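Histidinol dehydrogenase (Elizabethkingia anophelis NUHP1, PDB 6AN0) probably catalyses the two NAD-dependent oxidations that turn L-histidinol, by way of L-histidinaldehyde, into L-histidine, using one zinc ion per subunit. Local coordinates at residues A[244-249]-A[334-339]; A[274-279]-A[311-316]. All blocks are in the same frame, centred on the assembly; numbering follows the deposited sequence.

Overall arrangement
Both contacts belong to one six-stranded parallel sheet and lie with their centres 10 Å apart. Strands 242-247 and 271-276 are neighbours in it: Leu275 N to Val245 O (2.8 Å) and Ala247 N to Leu275 O (2.9 Å) probably form hydrogen bonds joining the two interactions. Across the sheet the strands run 310-313, 271-276, 242-247, 331-335. Along the chain, interaction 2 is nested inside the loop closed by interaction 1. Successive strands step outward to one side before helix 317-327 carries the chain back past two strands, a Rossmann-like order. That helix packs against both Ile246 and Leu275, so it covers one face of both contacts.

Interaction 1 (A[244-249]-A[334-339]); sequences LVIADT and LAIENT
Val245 meets segment 334-339 lightly, its CG1 methyl lying near the CB of Ala335 on the sheet face to which Ala247 also points. Its side chain stands about 8 Å from those of Gln263, a predicted zinc and substrate ligand, and His331, a predicted proton acceptor. Ile246 does more. Its O takes the N-H of Ala335 at 2.7 Å, nearly in line with the carbonyl (C=O...N 171°), although the N-H itself is clearly bent. On the opposite face its side chain lies beside that of Leu334, CD1 to CD2 3.8 Å. With CG1 beside the backbone N (chi1 -60°), its other branch, CG2, reaches the CG2 of Ile336 at 4.0 Å. Both branches thus enter one aliphatic layer, and Cys320 and Ile321 of helix 317-327 touch Ile246 on this face. The methyls of Ala247 and Ala335 stand side by side on the other face, and Ala247 directs its CA hydrogen at Ala335 O (CA to O 3.5 Å). The same oxygen receives a weak bond from Asp248 N at 3.4 Å. Ala335 centres an inverse gamma turn, where the second strand leaves regular pairing. Beyond it, the Asp248 carboxylate crosses the side chain of Ile336 at about a right angle, with OD2 3.5 Å from Ile336 CB. OD2 also accepts a weak but straight bond from Glu337 N (3.4 Å, 170°), while OD1 is hydrogen-bonded to Thr250 OG1; together these should limit the rotation of the carboxylate. The arrangement is a parallel strand pair inside a Rossmann-like sheet, fraying at its C-terminal end.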
ATOM      1  N   LEU A 244     -13.010  18.644   6.996  1.00 21.03           N
ATOM      2  CA  LEU A 244     -12.521  19.902   7.533  1.00 23.02           C
ATOM      3  C   LEU A 244     -12.725  20.959   6.462  1.00 25.10           C
ATOM      4  O   LEU A 244     -12.370  20.738   5.299  1.00 18.31           O
ATOM      5  CB  LEU A 244     -11.047  19.797   7.945  1.00 20.23           C
ATOM      6  CG  LEU A 244     -10.396  20.987   8.663  1.00 20.38           C
ATOM      7  CD1 LEU A 244      -9.292  20.487   9.587  1.00 24.72           C
ATOM      8  CD2 LEU A 244      -9.829  22.019   7.664  1.00 21.34           C
ATOM      9  N   VAL A 245     -13.341  22.074   6.844  1.00 22.67           N
ATOM     10  CA  VAL A 245     -13.605  23.198   5.951  1.00 23.11           C
ATOM     11  C   VAL A 245     -12.788  24.389   6.426  1.00 22.74           C
ATOM     12  O   VAL A 245     -12.748  24.682   7.626  1.00 25.43           O
ATOM     13  CB  VAL A 245     -15.105  23.557   5.922  1.00 23.37           C
ATOM     14  CG1 VAL A 245     -15.370  24.730   4.956  1.00 22.60           C
ATOM     15  CG2 VAL A 245     -15.943  22.335   5.577  1.00 21.33           C
ATOM     16  N   ILE A 246     -12.166  25.093   5.480  1.00 20.33           N
ATOM     17  CA  ILE A 246     -11.509  26.375   5.730  1.00 23.63           C
ATOM     18  C   ILE A 246     -12.301  27.458   5.004  1.00 25.90           C
ATOM     19  O   ILE A 246     -12.504  27.376   3.783  1.00 25.14           O
ATOM     20  CB  ILE A 246     -10.046  26.366   5.262  1.00 26.78           C
ATOM     21  CG1 ILE A 246      -9.259  25.271   5.998  1.00 22.60           C
ATOM     22  CG2 ILE A 246      -9.414  27.740   5.475  1.00 24.28           C
ATOM     23  CD1 ILE A 246      -7.760  25.221   5.606  1.00 22.14           C
ATOM     24  N   ALA A 247     -12.734  28.482   5.740  1.00 25.23           N
ATOM     25  CA  ALA A 247     -13.626  29.505   5.197  1.00 28.95           C
ATOM     26  C   ALA A 247     -13.119  30.904   5.528  1.00 26.93           C
ATOM     27  O   ALA A 247     -12.823  31.195   6.689  1.00 27.06           O
ATOM     28  CB  ALA A 247     -15.047  29.325   5.755  1.00 27.57           C
ATOM     29  N   ASP A 248     -13.041  31.776   4.521  1.00 23.95           N
ATOM     30  CA  ASP A 248     -12.745  33.180   4.770  1.00 29.74           C
ATOM     31  C   ASP A 248     -13.997  34.005   4.466  1.00 31.28           C
ATOM     32  O   ASP A 248     -15.097  33.458   4.322  1.00 29.31           O
ATOM     33  CB  ASP A 248     -11.502  33.626   3.976  1.00 32.29           C
ATOM     34  CG  ASP A 248     -11.717  33.639   2.467  1.00 33.25           C
ATOM     35  OD1 ASP A 248     -12.852  33.435   1.998  1.00 32.11           O
ATOM     36  OD2 ASP A 248     -10.722  33.861   1.738  1.00 39.85           O
ATOM     37  N   THR A 249     -13.837  35.332   4.385  1.00 28.48           N
ATOM     38  CA  THR A 249     -14.990  36.202   4.174  1.00 32.05           C
ATOM     39  C   THR A 249     -15.664  35.990   2.818  1.00 30.59           C
ATOM     40  O   THR A 249     -16.791  36.463   2.630  1.00 32.64           O
ATOM     41  CB  THR A 249     -14.576  37.676   4.324  1.00 31.04           C
ATOM     42  OG1 THR A 249     -13.533  37.968   3.390  1.00 35.08           O
ATOM     43  CG2 THR A 249     -14.070  37.945   5.731  1.00 34.95           C
ATOM     44  N   LEU A 334     -11.741  23.895   0.724  1.00 18.10           N
ATOM     45  CA  LEU A 334     -11.141  25.232   0.779  1.00 20.96           C
ATOM     46  C   LEU A 334     -12.165  26.226   0.247  1.00 22.39           C
ATOM     47  O   LEU A 334     -12.215  26.513  -0.949  1.00 22.09           O
ATOM     48  CB  LEU A 334      -9.841  25.305  -0.018  1.00 21.70           C
ATOM     49  CG  LEU A 334      -8.701  24.411   0.455  1.00 24.63           C
ATOM     50  CD1 LEU A 334      -7.454  24.758  -0.373  1.00 27.26           C
ATOM     51  CD2 LEU A 334      -8.440  24.560   1.976  1.00 20.91           C
ATOM     52  N   ALA A 335     -12.982  26.767   1.152  1.00 21.72           N
ATOM     53  CA  ALA A 335     -13.992  27.758   0.786  1.00 22.28           C
ATOM     54  C   ALA A 335     -13.391  29.156   0.898  1.00 22.92           C
ATOM     55  O   ALA A 335     -13.784  29.998   1.711  1.00 25.04           O
ATOM     56  CB  ALA A 335     -15.239  27.596   1.655  1.00 19.88           C
ATOM     57  N   ILE A 336     -12.385  29.391   0.059  1.00 28.24           N
ATOM     58  CA  ILE A 336     -11.613  30.619   0.129  1.00 28.00           C
ATOM     59  C   ILE A 336     -11.342  31.118  -1.275  1.00 37.15           C
ATOM     60  O   ILE A 336     -11.482  30.398  -2.268  1.00 28.23           O
ATOM     61  CB  ILE A 336     -10.268  30.456   0.868  1.00 29.46           C
ATOM     62  CG1 ILE A 336      -9.341  29.527   0.050  1.00 31.62           C
ATOM     63  CG2 ILE A 336     -10.482  30.002   2.302  1.00 34.26           C
ATOM     64  CD1 ILE A 336      -8.076  29.107   0.758  1.00 31.03           C
ATOM     65  N   GLU A 337     -10.949  32.383  -1.308  1.00 38.03           N
ATOM     66  CA  GLU A 337     -10.488  33.072  -2.496  1.00 49.24           C
ATOM     67  C   GLU A 337      -9.139  32.532  -2.952  1.00 34.34           C
ATOM     68  O   GLU A 337      -8.260  32.254  -2.128  1.00 37.33           O
ATOM     69  CB  GLU A 337     -10.355  34.550  -2.148  1.00 43.69           C
ATOM     70  CG  GLU A 337     -10.574  35.524  -3.255  1.00 57.60           C
ATOM     71  CD  GLU A 337     -10.807  36.912  -2.703  1.00 53.71           C
ATOM     72  OE1 GLU A 337      -9.992  37.380  -1.872  1.00 48.49           O
ATOM     73  OE2 GLU A 337     -11.826  37.526  -3.074  1.00 67.12           O
ATOM     74  N   ASN A 338      -8.974  32.408  -4.273  1.00 33.07           N
ATOM     75  CA  ASN A 338      -7.666  32.195  -4.902  1.00 28.46           C
ATOM     76  C   ASN A 338      -6.965  30.945  -4.360  1.00 26.75           C
ATOM     77  O   ASN A 338      -5.815  30.995  -3.907  1.00 27.13           O
ATOM     78  CB  ASN A 338      -6.787  33.432  -4.732  1.00 36.91           C
ATOM     79  CG  ASN A 338      -7.361  34.648  -5.437  1.00 42.59           C
ATOM     80  OD1 ASN A 338      -7.963  34.524  -6.505  1.00 40.43           O
ATOM     81  ND2 ASN A 338      -7.193  35.819  -4.842  1.00 40.65           N
ATOM     82  N   THR A 339      -7.661  29.805  -4.441  1.00 24.81           N
ATOM     83  CA  THR A 339      -7.126  28.572  -3.872  1.00 23.87           C
ATOM     84  C   THR A 339      -5.801  28.177  -4.502  1.00 27.54           C
ATOM     85  O   THR A 339      -5.024  27.453  -3.869  1.00 27.03           O
ATOM     86  CB  THR A 339      -8.117  27.407  -4.024  1.00 30.29           C
ATOM     87  OG1 THR A 339      -8.471  27.235  -5.402  1.00 27.54           O
ATOM     88  CG2 THR A 339      -9.379  27.631  -3.183  1.00 27.77           C
TER

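Interaction 2 (A[274-279]-A[311-316]); sequences LLTTDE and GIVLDS
Strands 274-276 and 311-313 run parallel, their axes 4.7 Å apart at closest approach, with 19° between their N-to-C directions. Leu274 pairs with Gly311, Leu275 with Ile312 and Thr276 with Val313. Three backbone bonds make the ladder: Ile312 N to Leu274 O (2.7 Å), Thr276 N to Ile312 O (2.9 Å) and Leu314 N to Thr276 O (2.9 Å). CA hydrogens of Gly311, Leu275 and Val313 reinforce it by pointing at the same three oxygens, and the pairing runs on past the strands where Thr277 CA approaches Leu314 O at 3.2 Å. On one face, Leu275 and Ile312 lie side by side. The CD2 branch of Leu275 does the touching, 3.7 Å from Ile312 CB, and it also faces the CD1 methyl of Leu314. Phe323 of helix 317-327 closes over this pair. The other face carries Thr276 and Val313, whose side chains cross at a slant. Thr276 OG1 sits between its backbone N and carbonyl carbon (chi1 71°), where it approaches Val313 CG2 at 3.5 Å and donates to Asp278 O at 2.9 Å. That bond reaches the acceptor from above the carbonyl plane and ties the strand end to the turn that follows it. Val313 in turn rests its methyls on the CA atoms of Asp278 and Glu279, beside Leu282 of helix 279-293. Each segment supplies a helix N-cap: Asp278 OD1 accepts from Ile281 N, and Ser316 OG is hydrogen-bonded to Lys319 N. Strand 271-276, the intervening helices and strand 310-313 form a beta-alpha-beta crossover, part of a three-layer alpha/beta/alpha domain.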
ATOM      1  N   LEU A 274     -14.691  23.032  11.368  1.00 26.21           N
ATOM      2  CA  LEU A 274     -14.790  24.290  10.629  1.00 27.13           C
ATOM      3  C   LEU A 274     -13.729  25.259  11.146  1.00 27.13           C
ATOM      4  O   LEU A 274     -13.728  25.611  12.331  1.00 26.12           O
ATOM      5  CB  LEU A 274     -16.191  24.899  10.767  1.00 26.07           C
ATOM      6  CG  LEU A 274     -16.412  26.319  10.223  1.00 26.52           C
ATOM      7  CD1 LEU A 274     -16.128  26.391   8.725  1.00 24.09           C
ATOM      8  CD2 LEU A 274     -17.832  26.801  10.518  1.00 24.02           C
ATOM      9  N   LEU A 275     -12.824  25.674  10.262  1.00 22.10           N
ATOM     10  CA  LEU A 275     -11.823  26.695  10.551  1.00 24.14           C
ATOM     11  C   LEU A 275     -12.215  27.956   9.799  1.00 24.50           C
ATOM     12  O   LEU A 275     -12.463  27.894   8.590  1.00 24.15           O
ATOM     13  CB  LEU A 275     -10.422  26.245  10.111  1.00 21.91           C
ATOM     14  CG  LEU A 275      -9.899  24.890  10.600  1.00 21.06           C
ATOM     15  CD1 LEU A 275      -8.482  24.677  10.077  1.00 18.76           C
ATOM     16  CD2 LEU A 275      -9.927  24.817  12.116  1.00 23.16           C
ATOM     17  N   THR A 276     -12.308  29.087  10.500  1.00 25.01           N
ATOM     18  CA  THR A 276     -12.635  30.347   9.841  1.00 30.91           C
ATOM     19  C   THR A 276     -11.590  31.395  10.193  1.00 35.01           C
ATOM     20  O   THR A 276     -10.940  31.314  11.240  1.00 38.84           O
ATOM     21  CB  THR A 276     -14.041  30.880  10.223  1.00 35.00           C
ATOM     22  OG1 THR A 276     -14.036  31.333  11.581  1.00 41.24           O
ATOM     23  CG2 THR A 276     -15.103  29.812  10.065  1.00 36.77           C
ATOM     24  N   THR A 277     -11.431  32.389   9.312  1.00 29.51           N
ATOM     25  CA  THR A 277     -10.525  33.492   9.612  1.00 34.00           C
ATOM     26  C   THR A 277     -11.190  34.647  10.354  1.00 40.16           C
ATOM     27  O   THR A 277     -10.486  35.588  10.731  1.00 39.67           O
ATOM     28  CB  THR A 277      -9.856  34.043   8.342  1.00 37.71           C
ATOM     29  OG1 THR A 277     -10.849  34.427   7.380  1.00 37.01           O
ATOM     30  CG2 THR A 277      -8.918  33.007   7.739  1.00 39.60           C
ATOM     31  N   ASP A 278     -12.507  34.630  10.568  1.00 36.99           N
ATOM     32  CA  ASP A 278     -13.059  35.577  11.532  1.00 49.61           C
ATOM     33  C   ASP A 278     -14.340  35.019  12.140  1.00 44.11           C
ATOM     34  O   ASP A 278     -14.961  34.090  11.616  1.00 39.29           O
ATOM     35  CB  ASP A 278     -13.244  37.000  10.934  1.00 57.76           C
ATOM     36  CG  ASP A 278     -14.496  37.177  10.059  1.00 57.35           C
ATOM     37  OD1 ASP A 278     -15.526  36.492  10.232  1.00 58.95           O
ATOM     38  OD2 ASP A 278     -14.447  38.077   9.189  1.00 46.37           O
ATOM     39  N   GLU A 279     -14.718  35.621  13.266  1.00 45.97           N
ATOM     40  CA  GLU A 279     -15.802  35.103  14.086  1.00 40.43           C
ATOM     41  C   GLU A 279     -17.158  35.283  13.420  1.00 39.69           C
ATOM     42  O   GLU A 279     -18.075  34.487  13.659  1.00 43.26           O
ATOM     43  CB  GLU A 279     -15.765  35.801  15.445  1.00 46.26           C
ATOM     44  CG  GLU A 279     -16.493  35.090  16.558  1.00 58.42           C
ATOM     45  CD  GLU A 279     -16.133  35.670  17.910  1.00 66.65           C
ATOM     46  OE1 GLU A 279     -16.617  35.152  18.939  1.00 71.17           O
ATOM     47  OE2 GLU A 279     -15.353  36.646  17.933  1.00 65.11           O
ATOM     48  N   GLY A 311     -15.809  24.199  15.854  1.00 31.28           N
ATOM     49  CA  GLY A 311     -15.570  25.394  15.052  1.00 30.45           C
ATOM     50  C   GLY A 311     -14.474  26.236  15.687  1.00 30.65           C
ATOM     51  O   GLY A 311     -14.526  26.544  16.881  1.00 38.23           O
ATOM     52  N   ILE A 312     -13.480  26.599  14.877  1.00 29.27           N
ATOM     53  CA  ILE A 312     -12.265  27.234  15.378  1.00 30.08           C
ATOM     54  C   ILE A 312     -11.972  28.477  14.552  1.00 34.93           C
ATOM     55  O   ILE A 312     -11.912  28.407  13.319  1.00 33.25           O
ATOM     56  CB  ILE A 312     -11.073  26.257  15.332  1.00 30.59           C
ATOM     57  CG1 ILE A 312     -11.438  24.951  16.048  1.00 37.65           C
ATOM     58  CG2 ILE A 312      -9.827  26.904  15.946  1.00 34.99           C
ATOM     59  CD1 ILE A 312     -10.433  23.835  15.870  1.00 35.44           C
ATOM     60  N   VAL A 313     -11.765  29.605  15.226  1.00 34.57           N
ATOM     61  CA  VAL A 313     -11.329  30.837  14.574  1.00 32.84           C
ATOM     62  C   VAL A 313      -9.815  30.948  14.691  1.00 30.04           C
ATOM     63  O   VAL A 313      -9.257  30.873  15.792  1.00 32.81           O
ATOM     64  CB  VAL A 313     -12.020  32.074  15.172  1.00 34.13           C
ATOM     65  CG1 VAL A 313     -11.484  33.327  14.502  1.00 36.62           C
ATOM     66  CG2 VAL A 313     -13.516  31.977  14.982  1.00 34.11           C
ATOM     67  N   LEU A 314      -9.153  31.122  13.553  1.00 32.27           N
ATOM     68  CA  LEU A 314      -7.713  31.313  13.471  1.00 31.11           C
ATOM     69  C   LEU A 314      -7.443  32.512  12.571  1.00 42.00           C
ATOM     70  O   LEU A 314      -8.154  32.720  11.584  1.00 51.44           O
ATOM     71  CB  LEU A 314      -7.025  30.042  12.925  1.00 26.38           C
ATOM     72  CG  LEU A 314      -7.157  28.788  13.799  1.00 34.62           C
ATOM     73  CD1 LEU A 314      -6.719  27.508  13.058  1.00 34.75           C
ATOM     74  CD2 LEU A 314      -6.385  28.960  15.113  1.00 37.59           C
ATOM     75  N   ASP A 315      -6.413  33.290  12.891  1.00 39.53           N
ATOM     76  CA  ASP A 315      -6.318  34.645  12.357  1.00 38.51           C
ATOM     77  C   ASP A 315      -5.647  34.731  10.986  1.00 43.19           C
ATOM     78  O   ASP A 315      -5.318  35.836  10.550  1.00 51.68           O
ATOM     79  CB  ASP A 315      -5.609  35.568  13.360  1.00 49.40           C
ATOM     80  CG  ASP A 315      -4.193  35.131  13.684  1.00 61.29           C
ATOM     81  OD1 ASP A 315      -3.654  34.225  13.014  1.00 67.47           O
ATOM     82  OD2 ASP A 315      -3.612  35.709  14.628  1.00 70.86           O
ATOM     83  N   SER A 316      -5.445  33.611  10.292  1.00 35.57           N
ATOM     84  CA  SER A 316      -4.959  33.666   8.918  1.00 36.90           C
ATOM     85  C   SER A 316      -5.251  32.343   8.225  1.00 34.80           C
ATOM     86  O   SER A 316      -5.413  31.304   8.874  1.00 37.22           O
ATOM     87  CB  SER A 316      -3.458  33.978   8.858  1.00 41.20           C
ATOM     88  OG  SER A 316      -2.684  32.867   9.272  1.00 43.20           O
TER